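Local coordinates for protein AT-less polyketide synthase (Streptomyces platensis subsp. rosaceus, PDB 4TKT) that probably acts as the ketosynthase of one module in isomigrastatin biosynthesis, extending the polyketide chain by decarboxylative condensation of acyl units, at residues E29-G34 with K356-H361; T104-E107 with S112-A115; Y222-I225 with Q229-S232; R238-G243 with C350-A355; A497-V502 with V600-Y605. All coordinates share one frame; numbering follows the deposited sequence.

Interaction 1: residues E29-G34 with K356-H361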
loop_
_atom_site.group_PDB
_atom_site.type_symbol
_atom_site.label_atom_id
_atom_site.label_comp_id
_atom_site.label_asym_id
_atom_site.label_seq_id
_atom_site.Cartn_x
_atom_site.Cartn_y
_atom_site.Cartn_z
ATOM N N GLU A 29 2.533 -14.082 -0.359
ATOM C CA GLU A 29 3.270 -15.310 -0.616
ATOM C C GLU A 29 4.573 -15.323 0.174
ATOM O O GLU A 29 4.926 -16.327 0.790
ATOM C CB GLU A 29 3.546 -15.471 -2.112
ATOM C CG GLU A 29 2.288 -15.610 -2.960
ATOM C CD GLU A 29 2.586 -15.664 -4.449
ATOM O OE1 GLU A 29 3.778 -15.614 -4.822
ATOM O OE2 GLU A 29 1.627 -15.756 -5.247
ATOM N N ASN A 30 5.276 -14.195 0.166
ATOM C CA ASN A 30 6.509 -14.055 0.932
ATOM C C ASN A 30 6.274 -14.185 2.432
ATOM O O ASN A 30 7.027 -14.861 3.134
ATOM C CB ASN A 30 7.172 -12.711 0.628
ATOM C CG ASN A 30 7.663 -12.615 -0.799
ATOM O OD1 ASN A 30 7.453 -13.523 -1.603
ATOM N ND2 ASN A 30 8.316 -11.506 -1.126
ATOM N N LEU A 31 5.225 -13.528 2.917
ATOM C CA LEU A 31 4.878 -13.564 4.331
ATOM C C LEU A 31 4.482 -14.970 4.766
ATOM O O LEU A 31 4.824 -15.412 5.862
ATOM C CB LEU A 31 3.741 -12.585 4.631
ATOM C CG LEU A 31 4.083 -11.096 4.613
ATOM C CD1 LEU A 31 2.826 -10.264 4.791
ATOM C CD2 LEU A 31 5.101 -10.769 5.696
ATOM N N LEU A 32 3.758 -15.669 3.900
ATOM C CA LEU A 32 3.276 -17.005 4.219
ATOM C C LEU A 32 4.420 -18.011 4.250
ATOM O O LEU A 32 4.434 -18.918 5.080
ATOM C CB LEU A 32 2.213 -17.442 3.210
ATOM C CG LEU A 32 1.523 -18.779 3.481
ATOM C CD1 LEU A 32 0.984 -18.829 4.901
ATOM C CD2 LEU A 32 0.405 -18.999 2.476
ATOM N N ALA A 33 5.382 -17.837 3.351
ATOM C CA ALA A 33 6.505 -18.763 3.247
ATOM C C ALA A 33 7.632 -18.407 4.214
ATOM O O ALA A 33 8.668 -19.073 4.242
ATOM C CB ALA A 33 7.028 -18.797 1.820
ATOM N N GLY A 34 7.426 -17.358 5.005
ATOM C CA GLY A 34 8.421 -16.921 5.970
ATOM C C GLY A 34 9.709 -16.491 5.299
ATOM O O GLY A 34 10.801 -16.711 5.822
ATOM N N LYS A 356 8.827 -6.368 9.783
ATOM C CA LYS A 356 10.200 -5.881 9.684
ATOM C C LYS A 356 11.204 -7.032 9.691
ATOM O O LYS A 356 12.314 -6.903 9.176
ATOM C CB LYS A 356 10.508 -4.907 10.821
ATOM C CG LYS A 356 9.684 -3.633 10.770
ATOM C CD LYS A 356 10.257 -2.563 11.680
ATOM C CE LYS A 356 9.416 -1.295 11.632
ATOM N NZ LYS A 356 8.047 -1.506 12.173
ATOM N N SER A 357 10.806 -8.161 10.268
ATOM C CA SER A 357 11.646 -9.348 10.258
ATOM C C SER A 357 11.697 -9.943 8.854
ATOM O O SER A 357 12.574 -10.748 8.542
ATOM C CB SER A 357 11.133 -10.383 11.261
ATOM O OG SER A 357 9.820 -10.808 10.936
ATOM N N ASN A 358 10.752 -9.538 8.011
ATOM C CA ASN A 358 10.701 -10.001 6.629
ATOM C C ASN A 358 11.364 -9.034 5.655
ATOM O O ASN A 358 12.180 -9.438 4.824
ATOM C CB ASN A 358 9.252 -10.230 6.194
ATOM C CG ASN A 358 8.578 -11.338 6.971
ATOM O OD1 ASN A 358 7.898 -11.090 7.967
ATOM N ND2 ASN A 358 8.758 -12.571 6.514
ATOM N N ILE A 359 11.010 -7.758 5.763
ATOM C CA ILE A 359 11.377 -6.776 4.748
ATOM C C ILE A 359 12.231 -5.634 5.285
ATOM O O ILE A 359 12.650 -4.757 4.529
ATOM C CB ILE A 359 10.123 -6.176 4.090
ATOM C CG1 ILE A 359 9.243 -5.504 5.148
ATOM C CG2 ILE A 359 9.342 -7.255 3.358
ATOM C CD1 ILE A 359 7.971 -4.901 4.598
ATOM N N GLY A 360 12.486 -5.642 6.589
ATOM C CA GLY A 360 13.305 -4.612 7.200
ATOM C C GLY A 360 12.495 -3.431 7.697
ATOM O O GLY A 360 11.264 -3.463 7.705
ATOM N N HIS A 361 13.197 -2.381 8.110
ATOM C CA HIS A 361 12.566 -1.195 8.678
ATOM C C HIS A 361 12.274 -0.162 7.590
ATOM O O HIS A 361 13.168 0.563 7.147
ATOM C CB HIS A 361 13.463 -0.596 9.767
ATOM C CG HIS A 361 12.820 0.507 10.551
ATOM N ND1 HIS A 361 11.494 0.854 10.406
ATOM C CD2 HIS A 361 13.324 1.341 11.491
ATOM C CE1 HIS A 361 11.210 1.852 11.221
ATOM N NE2 HIS A 361 12.305 2.168 11.891
HETATM O O HOH W 1 7.008 -14.468 7.490
#
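Asn30 approaches Asn358 through its backbone, with Asn30 O 4.4 Å from Asn358 ND2. Its own amide turns elsewhere, ND2 bonding to Gly20 O and OD1 weakly to Arg35 NH1. Leu31 carries the side-chain contact. Its CG lies anti to the carbonyl carbon (chi1 -73°), beside the backbone N, and from there the branch ending in CD2 reaches the Asn358 amide. Leu31 CD2 packs over the amide, 3.6 Å from Asn358 OD1 and almost as close to its CG, with the two side chains at about a right angle. The Leu31 side chain also touches Lys373 of helix 366-380. On the same residue, Leu31 O receives a water hydrogen at 2.9 Å, and that water accepts from Asn358 ND2 at 2.8 Å. Asn358 ND2 also bonds to Arg35 O, so one amide nitrogen holds both the water and the chain leaving helix 24-32. Gly34 ends that helix in a Schellman motif, with a positive phi that favours glycine; Gly34 C lies 4.2 Å from Asn358 ND2. The contact thus joins the end of an N-terminal helix to residues 356-361, the KSNIGH motif of thiolase-fold ketosynthases; its histidine, His361, touches Cys186 and meets the ring of His321, consistent with the Cys-His-His active site of the family.

Interaction 2: residues T104-E107 with S112-A115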
loop_
_atom_site.group_PDB
_atom_site.type_symbol
_atom_site.label_atom_id
_atom_site.label_comp_id
_atom_site.label_asym_id
_atom_site.label_seq_id
_atom_site.Cartn_x
_atom_site.Cartn_y
_atom_site.Cartn_z
ATOM N N THR A 104 -2.799 2.563 -8.763
ATOM C CA THR A 104 -3.042 1.144 -8.522
ATOM C C THR A 104 -4.063 0.940 -7.406
ATOM O O THR A 104 -4.833 -0.019 -7.436
ATOM C CB THR A 104 -1.743 0.397 -8.163
ATOM O OG1 THR A 104 -1.078 1.085 -7.102
ATOM C CG2 THR A 104 -0.815 0.339 -9.358
ATOM N N THR A 105 -4.078 1.849 -6.434
ATOM C CA THR A 105 -5.012 1.746 -5.317
ATOM C C THR A 105 -6.440 2.008 -5.779
ATOM O O THR A 105 -7.378 1.346 -5.332
ATOM C CB THR A 105 -4.666 2.726 -4.178
ATOM O OG1 THR A 105 -3.286 2.584 -3.818
ATOM C CG2 THR A 105 -5.527 2.444 -2.956
ATOM N N LEU A 106 -6.607 2.973 -6.677
ATOM C CA LEU A 106 -7.923 3.258 -7.232
ATOM C C LEU A 106 -8.419 2.079 -8.061
ATOM O O LEU A 106 -9.599 1.731 -8.021
ATOM C CB LEU A 106 -7.896 4.529 -8.080
ATOM C CG LEU A 106 -8.293 5.827 -7.373
ATOM C CD1 LEU A 106 -7.296 6.206 -6.286
ATOM C CD2 LEU A 106 -8.442 6.950 -8.379
ATOM N N GLU A 107 -7.512 1.460 -8.807
ATOM C CA GLU A 107 -7.881 0.330 -9.645
ATOM C C GLU A 107 -8.242 -0.883 -8.796
ATOM O O GLU A 107 -9.140 -1.644 -9.150
ATOM C CB GLU A 107 -6.753 -0.012 -10.619
ATOM C CG GLU A 107 -6.581 1.016 -11.727
ATOM C CD GLU A 107 -5.561 0.596 -12.767
ATOM O OE1 GLU A 107 -4.483 0.102 -12.379
ATOM O OE2 GLU A 107 -5.839 0.759 -13.974
ATOM N N SER A 112 -12.595 4.604 -11.167
ATOM C CA SER A 112 -11.902 5.549 -12.024
ATOM C C SER A 112 -11.841 6.880 -11.286
ATOM O O SER A 112 -12.535 7.065 -10.286
ATOM C CB SER A 112 -12.609 5.702 -13.368
ATOM O OG SER A 112 -13.905 6.251 -13.199
ATOM N N ARG A 113 -11.010 7.796 -11.771
ATOM C CA ARG A 113 -10.895 9.122 -11.173
ATOM C C ARG A 113 -12.251 9.815 -11.075
ATOM O O ARG A 113 -12.646 10.275 -10.004
ATOM C CB ARG A 113 -9.926 9.988 -11.978
ATOM C CG ARG A 113 -8.508 10.001 -11.440
ATOM C CD ARG A 113 -7.508 9.647 -12.521
ATOM N NE ARG A 113 -7.755 10.388 -13.751
ATOM C CZ ARG A 113 -7.250 10.050 -14.931
ATOM N NH1 ARG A 113 -6.473 8.979 -15.036
ATOM N NH2 ARG A 113 -7.526 10.774 -16.008
ATOM N N GLY A 114 -12.964 9.873 -12.196
ATOM C CA GLY A 114 -14.252 10.540 -12.250
ATOM C C GLY A 114 -15.289 9.908 -11.347
ATOM O O GLY A 114 -16.037 10.605 -10.662
ATOM N N ALA A 115 -15.332 8.580 -11.345
ATOM C CA ALA A 115 -16.293 7.851 -10.533
ATOM C C ALA A 115 -16.028 8.081 -9.050
ATOM O O ALA A 115 -16.957 8.283 -8.268
ATOM C CB ALA A 115 -16.248 6.367 -10.858
#
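Leu106 faces the start of the next helix across the short connection between helix 93-109 and helix 113-121, in the thiolase-type ketosynthase fold. Its CA lies 6.6 Å from the CA of Ser112, and the contact is wholly one of packing. The CB of Leu106 points toward the second segment, and one methyl of its fork, CD2, does the touching. Leu106 CD2 meets Arg113 at two places, 4.3 Å from the backbone CA and equally far from the side-chain CG. It thus lies against Arg113 CA and the CG methylene, while the guanidinium extends well beyond the leucine. Ser112 offers the leucine only its backbone, Leu106 CD2 lying 4.5 Å from Ser112 C, while the serine CB points away. Leu173 of helix 163-173 touches both Leu106 and Arg113, and Phe172 also touches the arginine, so this apolar seam extends to a third helix. The new helix is held at its first turn by two acceptors: Arg113 N bonds to Glu505 OE2, and Ser112, as N-cap, reaches forward into the first turn, where Ser112 OG accepts a weak capping bond from Ala115 N at 3.3 Å, with an N-H...O angle of 156°.

Interaction 3: residues Y222-I225 with Q229-S232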
loop_
_atom_site.group_PDB
_atom_site.type_symbol
_atom_site.label_atom_id
_atom_site.label_comp_id
_atom_site.label_asym_id
_atom_site.label_seq_id
_atom_site.Cartn_x
_atom_site.Cartn_y
_atom_site.Cartn_z
ATOM N N TYR A 222 23.041 5.572 5.225
ATOM C CA TYR A 222 23.835 4.486 5.779
ATOM C C TYR A 222 25.021 5.000 6.585
ATOM O O TYR A 222 25.391 4.405 7.596
ATOM C CB TYR A 222 24.300 3.552 4.662
ATOM C CG TYR A 222 23.232 2.558 4.279
ATOM C CD1 TYR A 222 22.226 2.901 3.383
ATOM C CD2 TYR A 222 23.209 1.289 4.839
ATOM C CE1 TYR A 222 21.234 1.997 3.044
ATOM C CE2 TYR A 222 22.223 0.379 4.508
ATOM C CZ TYR A 222 21.238 0.738 3.610
ATOM O OH TYR A 222 20.259 -0.166 3.280
ATOM N N LEU A 223 25.609 6.110 6.151
ATOM C CA LEU A 223 26.675 6.741 6.919
ATOM C C LEU A 223 26.124 7.283 8.234
ATOM O O LEU A 223 26.851 7.437 9.214
ATOM C CB LEU A 223 27.331 7.866 6.117
ATOM C CG LEU A 223 28.191 7.458 4.919
ATOM C CD1 LEU A 223 28.627 8.683 4.134
ATOM C CD2 LEU A 223 29.403 6.656 5.367
HETATM N N MSE A 224 24.827 7.562 8.243
HETATM C CA MSE A 224 24.170 8.147 9.401
HETATM C C MSE A 224 23.857 7.103 10.467
HETATM O O MSE A 224 24.116 7.316 11.652
HETATM C CB MSE A 224 22.888 8.852 8.970
HETATM C CG MSE A 224 22.250 9.695 10.050
HETATM SE SE MSE A 224 20.342 9.358 10.182
HETATM C CE MSE A 224 20.399 7.844 11.389
ATOM N N ILE A 225 23.292 5.978 10.044
ATOM C CA ILE A 225 22.972 4.901 10.973
ATOM C C ILE A 225 24.241 4.195 11.443
ATOM O O ILE A 225 24.228 3.472 12.438
ATOM C CB ILE A 225 22.013 3.872 10.345
ATOM C CG1 ILE A 225 22.666 3.174 9.154
ATOM C CG2 ILE A 225 20.726 4.544 9.916
ATOM C CD1 ILE A 225 21.782 2.117 8.512
ATOM N N GLN A 229 25.131 4.448 15.290
ATOM C CA GLN A 229 25.079 3.055 15.720
ATOM C C GLN A 229 23.648 2.530 15.808
ATOM O O GLN A 229 23.336 1.705 16.666
ATOM C CB GLN A 229 25.771 2.884 17.073
ATOM C CG GLN A 229 27.135 3.534 17.164
ATOM C CD GLN A 229 28.245 2.518 17.249
ATOM O OE1 GLN A 229 28.341 1.622 16.414
ATOM N NE2 GLN A 229 29.086 2.640 18.268
ATOM N N PHE A 230 22.781 3.015 14.925
ATOM C CA PHE A 230 21.403 2.538 14.877
ATOM C C PHE A 230 21.299 1.244 14.080
ATOM O O PHE A 230 20.318 0.511 14.196
ATOM C CB PHE A 230 20.477 3.588 14.263
ATOM C CG PHE A 230 20.453 4.890 15.004
ATOM C CD1 PHE A 230 19.909 4.971 16.275
ATOM C CD2 PHE A 230 20.956 6.042 14.421
ATOM C CE1 PHE A 230 19.879 6.173 16.959
ATOM C CE2 PHE A 230 20.928 7.247 15.097
ATOM C CZ PHE A 230 20.390 7.313 16.369
ATOM N N ALA A 231 22.313 0.970 13.266
ATOM C CA ALA A 231 22.282 -0.187 12.378
ATOM C C ALA A 231 22.647 -1.473 13.110
ATOM O O ALA A 231 23.489 -1.468 14.008
ATOM C CB ALA A 231 23.216 0.031 11.202
ATOM N N SER A 232 22.005 -2.572 12.724
ATOM C CA SER A 232 22.333 -3.884 13.275
ATOM C C SER A 232 23.542 -4.481 12.560
ATOM O O SER A 232 23.752 -4.249 11.370
ATOM C CB SER A 232 21.134 -4.832 13.176
ATOM O OG SER A 232 20.643 -4.907 11.849
#
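Ile225 packs on the small side chain of Ala231, its CD1 3.7 Å from Ala231 CB, at the C-terminal end of helix 220-227 in the thiolase-type ketosynthase fold, where a residue of positive phi closes the helix and the chain folds back on its last turns. The isoleucine's CG1 stands between the backbone N and the carbonyl carbon (chi1 64°), which carries the longer branch over the alanine methyl. Farther out, Met224, built as selenomethionine, bends at chi2 and chi3 so that its CE comes 3.6 Å from Phe230 CD2. The two side chains meet at a slant, and the same Phe230 ring has Ile225 CA at its edge, near the ring plane. The reversal itself falls at Gln229, the first residue to leave helical backbone angles; its CB points away, and its OE1 bonds to Arg56 NH1. At the polar edge a single carbonyl serves the turn. Ile225 O accepts a weak bond from Phe230 N at 2.9 Å, with an N-H...O angle of only 128°, and a second bond from Ala231 N. The latter is straighter, though longer: Ala231 N stands 3.3 Å from Ile225 O and approaches from above the carbonyl plane, 36° out of it.

Interaction 4: residues R238-G243 with C350-A355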
loop_
_atom_site.group_PDB
_atom_site.type_symbol
_atom_site.label_atom_id
_atom_site.label_comp_id
_atom_site.label_asym_id
_atom_site.label_seq_id
_atom_site.Cartn_x
_atom_site.Cartn_y
_atom_site.Cartn_z
ATOM N N ARG A 238 15.842 -8.366 14.019
ATOM C CA ARG A 238 15.486 -9.515 14.842
ATOM C C ARG A 238 14.370 -9.142 15.807
ATOM O O ARG A 238 14.610 -8.939 16.998
ATOM C CB ARG A 238 16.701 -10.028 15.614
ATOM C CG ARG A 238 17.876 -10.437 14.744
ATOM C CD ARG A 238 19.001 -10.975 15.606
ATOM N NE ARG A 238 20.166 -11.379 14.826
ATOM C CZ ARG A 238 21.217 -12.009 15.341
ATOM N NH1 ARG A 238 21.242 -12.306 16.633
ATOM N NH2 ARG A 238 22.241 -12.344 14.569
ATOM N N SER A 239 13.153 -9.046 15.281
ATOM C CA SER A 239 11.998 -8.627 16.066
ATOM C C SER A 239 11.792 -9.520 17.282
ATOM O O SER A 239 11.376 -10.672 17.151
ATOM C CB SER A 239 10.740 -8.625 15.202
ATOM O OG SER A 239 10.939 -7.873 14.017
ATOM N N PHE A 240 12.100 -8.973 18.456
ATOM C CA PHE A 240 11.950 -9.665 19.732
ATOM C C PHE A 240 12.824 -10.914 19.813
ATOM O O PHE A 240 12.550 -11.828 20.591
ATOM C CB PHE A 240 10.481 -10.022 19.976
ATOM C CG PHE A 240 9.539 -8.881 19.731
ATOM C CD1 PHE A 240 9.482 -7.814 20.611
ATOM C CD2 PHE A 240 8.719 -8.869 18.616
ATOM C CE1 PHE A 240 8.621 -6.757 20.387
ATOM C CE2 PHE A 240 7.855 -7.816 18.386
ATOM C CZ PHE A 240 7.806 -6.759 19.273
ATOM N N GLY A 241 13.885 -10.941 19.013
ATOM C CA GLY A 241 14.823 -12.046 19.026
ATOM C C GLY A 241 16.089 -11.709 19.789
ATOM O O GLY A 241 16.392 -10.538 20.024
ATOM N N GLU A 242 16.831 -12.739 20.180
ATOM C CA GLU A 242 18.083 -12.545 20.897
ATOM C C GLU A 242 19.171 -12.045 19.953
ATOM O O GLU A 242 19.277 -12.506 18.817
ATOM C CB GLU A 242 18.524 -13.846 21.574
ATOM N N GLY A 243 19.968 -11.091 20.422
ATOM C CA GLY A 243 21.097 -10.598 19.655
ATOM C C GLY A 243 20.779 -9.448 18.718
ATOM O O GLY A 243 21.617 -9.055 17.907
ATOM N N CYS A 350 -3.138 -13.552 22.522
ATOM C CA CYS A 350 -2.942 -12.689 21.365
ATOM C C CYS A 350 -1.658 -13.041 20.622
ATOM O O CYS A 350 -0.636 -13.330 21.239
ATOM C CB CYS A 350 -2.916 -11.222 21.807
ATOM S SG CYS A 350 -2.797 -10.018 20.472
ATOM N N ALA A 351 -1.715 -13.023 19.296
ATOM C CA ALA A 351 -0.534 -13.279 18.486
ATOM C C ALA A 351 0.244 -11.986 18.294
ATOM O O ALA A 351 -0.332 -10.899 18.322
ATOM C CB ALA A 351 -0.918 -13.875 17.143
ATOM N N ILE A 352 1.554 -12.105 18.109
ATOM C CA ILE A 352 2.390 -10.931 17.902
ATOM C C ILE A 352 3.562 -11.254 16.975
ATOM O O ILE A 352 4.076 -12.374 16.964
ATOM C CB ILE A 352 2.906 -10.367 19.254
ATOM C CG1 ILE A 352 3.483 -8.959 19.073
ATOM C CG2 ILE A 352 3.909 -11.314 19.906
ATOM C CD1 ILE A 352 3.833 -8.274 20.376
ATOM N N GLY A 353 3.958 -10.267 16.177
ATOM C CA GLY A 353 5.052 -10.419 15.236
ATOM C C GLY A 353 5.271 -9.123 14.483
ATOM O O GLY A 353 4.520 -8.165 14.667
ATOM N N SER A 354 6.297 -9.085 13.638
ATOM C CA SER A 354 6.590 -7.883 12.862
ATOM C C SER A 354 7.026 -8.204 11.437
ATOM O O SER A 354 7.842 -9.097 11.211
ATOM C CB SER A 354 7.672 -7.049 13.548
ATOM O OG SER A 354 7.945 -5.872 12.805
ATOM N N ALA A 355 6.484 -7.456 10.481
ATOM C CA ALA A 355 6.861 -7.608 9.082
ATOM C C ALA A 355 8.301 -7.165 8.858
ATOM O O ALA A 355 8.924 -7.541 7.866
ATOM C CB ALA A 355 5.919 -6.818 8.189
#
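Ser239 and Ser354 meet by van der Waals packing of short polar side chains, Ser239 OG lying 3.4 Å from Ser354 CB. Ser354 holds its own hydroxyl anti to the backbone N (chi1 -179°), where OG bonds to the carbonyl O of His321, probably an active-site histidine of this thiolase-type ketosynthase fold, and also caps Lys356 N, at the start of the helix that follows; Ser239 OG gives its bond to Gly322 O. The apolar contact is a looser one: Phe240 CZ approaches Ile352 CD1 at 4.4 Å, from an oblique direction relative to the ring. Ile333 of helix 328-340 touches both side chains, so the pair belongs to the packing between that helix and strand 350-353. Backbone bonds shape the loop. A type II turn from Arg238 to Gly241 closes with Gly241 N to Arg238 O at 2.9 Å and gives Phe240 a positive phi, and Phe240 N bonds to Asp329 OD2. Charged groups brace its outer part: Arg238 NE forms a salt bridge with Asp234, and Arg238 NH1 reaches Glu242 O at 2.9 Å, close to the guanidinium plane and on a carbonyl lone pair. The chemistry implies that the two buried serines do not hold each other directly; each spends its hydroxyl on a carbonyl of the intervening loop, which ties His321 and Gly322 between the two segments.

Interaction 5: residues A497-V502 with V600-Y605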
loop_
_atom_site.group_PDB
_atom_site.type_symbol
_atom_site.label_atom_id
_atom_site.label_comp_id
_atom_site.label_asym_id
_atom_site.label_seq_id
_atom_site.Cartn_x
_atom_site.Cartn_y
_atom_site.Cartn_z
ATOM N N ALA A 497 -16.611 -8.073 -15.563
ATOM C CA ALA A 497 -17.041 -7.111 -16.570
ATOM C C ALA A 497 -17.407 -5.772 -15.940
ATOM O O ALA A 497 -17.012 -4.720 -16.435
ATOM C CB ALA A 497 -18.220 -7.664 -17.361
ATOM N N TYR A 498 -18.155 -5.823 -14.843
ATOM C CA TYR A 498 -18.583 -4.611 -14.153
ATOM C C TYR A 498 -17.390 -3.812 -13.636
ATOM O O TYR A 498 -17.333 -2.589 -13.793
ATOM C CB TYR A 498 -19.524 -4.962 -12.997
ATOM C CG TYR A 498 -20.000 -3.764 -12.209
ATOM C CD1 TYR A 498 -20.971 -2.914 -12.721
ATOM C CD2 TYR A 498 -19.484 -3.487 -10.949
ATOM C CE1 TYR A 498 -21.413 -1.818 -12.004
ATOM C CE2 TYR A 498 -19.920 -2.394 -10.223
ATOM C CZ TYR A 498 -20.884 -1.562 -10.755
ATOM O OH TYR A 498 -21.323 -0.470 -10.041
ATOM N N THR A 499 -16.438 -4.513 -13.027
ATOM C CA THR A 499 -15.242 -3.882 -12.484
ATOM C C THR A 499 -14.439 -3.172 -13.575
ATOM O O THR A 499 -13.984 -2.046 -13.388
ATOM C CB THR A 499 -14.336 -4.913 -11.772
ATOM O OG1 THR A 499 -15.057 -5.530 -10.696
ATOM C CG2 THR A 499 -13.095 -4.242 -11.210
ATOM N N LEU A 500 -14.284 -3.828 -14.720
ATOM C CA LEU A 500 -13.485 -3.274 -15.810
ATOM C C LEU A 500 -14.197 -2.147 -16.552
ATOM O O LEU A 500 -13.566 -1.356 -17.255
ATOM C CB LEU A 500 -13.100 -4.379 -16.791
ATOM C CG LEU A 500 -12.126 -5.404 -16.220
ATOM C CD1 LEU A 500 -11.950 -6.572 -17.173
ATOM C CD2 LEU A 500 -10.794 -4.740 -15.928
ATOM N N GLN A 501 -15.513 -2.072 -16.390
ATOM C CA GLN A 501 -16.295 -1.033 -17.046
ATOM C C GLN A 501 -16.271 0.272 -16.260
ATOM O O GLN A 501 -15.825 1.303 -16.764
ATOM C CB GLN A 501 -17.741 -1.496 -17.243
ATOM C CG GLN A 501 -17.931 -2.474 -18.388
ATOM C CD GLN A 501 -19.320 -3.071 -18.414
ATOM O OE1 GLN A 501 -20.251 -2.527 -17.820
ATOM N NE2 GLN A 501 -19.466 -4.202 -19.096
ATOM N N VAL A 502 -16.741 0.219 -15.019
ATOM C CA VAL A 502 -16.930 1.429 -14.228
ATOM C C VAL A 502 -15.728 1.715 -13.319
ATOM O O VAL A 502 -15.640 2.779 -12.705
ATOM C CB VAL A 502 -18.223 1.326 -13.383
ATOM C CG1 VAL A 502 -18.021 0.384 -12.211
ATOM C CG2 VAL A 502 -18.682 2.704 -12.911
ATOM N N VAL A 600 -14.254 -6.440 -7.971
ATOM C CA VAL A 600 -13.281 -7.452 -7.581
ATOM C C VAL A 600 -11.863 -6.980 -7.850
ATOM O O VAL A 600 -11.646 -6.030 -8.603
ATOM C CB VAL A 600 -13.517 -8.785 -8.317
ATOM C CG1 VAL A 600 -14.813 -9.431 -7.851
ATOM C CG2 VAL A 600 -13.524 -8.570 -9.825
ATOM N N ALA A 601 -10.901 -7.648 -7.226
ATOM C CA ALA A 601 -9.499 -7.304 -7.398
ATOM C C ALA A 601 -8.969 -7.842 -8.721
ATOM O O ALA A 601 -8.904 -9.051 -8.931
ATOM C CB ALA A 601 -8.674 -7.837 -6.238
ATOM N N LEU A 602 -8.595 -6.931 -9.611
ATOM C CA LEU A 602 -8.031 -7.297 -10.902
ATOM C C LEU A 602 -6.670 -6.631 -11.067
ATOM O O LEU A 602 -6.388 -5.637 -10.400
ATOM C CB LEU A 602 -8.979 -6.892 -12.032
ATOM C CG LEU A 602 -10.320 -7.626 -12.042
ATOM C CD1 LEU A 602 -11.255 -7.020 -13.067
ATOM C CD2 LEU A 602 -10.110 -9.103 -12.322
ATOM N N PRO A 603 -5.813 -7.186 -11.940
ATOM C CA PRO A 603 -4.488 -6.604 -12.185
ATOM C C PRO A 603 -4.543 -5.120 -12.540
ATOM O O PRO A 603 -5.437 -4.688 -13.271
ATOM C CB PRO A 603 -3.963 -7.423 -13.366
ATOM C CG PRO A 603 -4.627 -8.741 -13.217
ATOM C CD PRO A 603 -5.996 -8.458 -12.663
ATOM N N GLY A 604 -3.591 -4.356 -12.011
ATOM C CA GLY A 604 -3.519 -2.929 -12.265
ATOM C C GLY A 604 -2.861 -2.609 -13.593
ATOM O O GLY A 604 -2.361 -3.502 -14.274
ATOM N N TYR A 605 -2.863 -1.330 -13.958
ATOM C CA TYR A 605 -2.266 -0.883 -15.213
ATOM C C TYR A 605 -0.784 -1.237 -15.283
ATOM O O TYR A 605 -0.050 -1.051 -14.313
ATOM C CB TYR A 605 -2.451 0.628 -15.389
ATOM C CG TYR A 605 -1.958 1.152 -16.720
ATOM C CD1 TYR A 605 -0.641 1.562 -16.885
ATOM C CD2 TYR A 605 -2.810 1.232 -17.815
ATOM C CE1 TYR A 605 -0.189 2.035 -18.100
ATOM C CE2 TYR A 605 -2.366 1.707 -19.032
ATOM C CZ TYR A 605 -1.055 2.106 -19.170
ATOM O OH TYR A 605 -0.603 2.578 -20.380
#
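Thr499 grips the start of 600-605 through its hydroxyl: Val600 N donates to Thr499 OG1 at 3.0 Å, with an N-H...O angle of 150°. The same oxygen bonds to Asp495 O one turn back, so it joins its own helix to the passing chain. OG1 sits anti to the carbonyl carbon (chi1 -60°), which leaves the methyl CG2 turned to Leu602 CD1 at 3.8 Å. Beside it, Leu500 CG packs on the same Leu602 methyl, CD1, at 3.6 Å, the two leucines crossing at about a right angle. A valine in place of Thr499 would probably leave the Val600 amide without its acceptor and the C-terminal chain less firmly held to the helix. Farther out, Val462 and Leu464 of strand 460-466 and Leu479 of helix 469-482 back Leu500. The contact packs the extended C-terminal chain on helix 493-502, which belongs to the RhiE-like KS-MAT linker domain.

The five contacts form two groups on either side of the chain's centre. Interactions 1 and 4 have centres 12 Å apart and share the run from strand 350-353 into helix 356-359; they meet directly where Ser357 CB lies 3.7 Å from Ser239 OG. Both border the probable active site around His361, His321 and Cys186. Interaction 3 lies on the same side of the centre as interaction 4, about 6 Å away at the nearest atoms and without touching it; Tyr247 bonds to its backbone and packs on His361. Interaction 2, within the ketosynthase, touches interaction 5, of the linker and tail: Glu107 OE1 lies 2.7 Å from Tyr605 N, a probable hydrogen bond. Interaction 1 lies 29 Å from interaction 2, centre to centre.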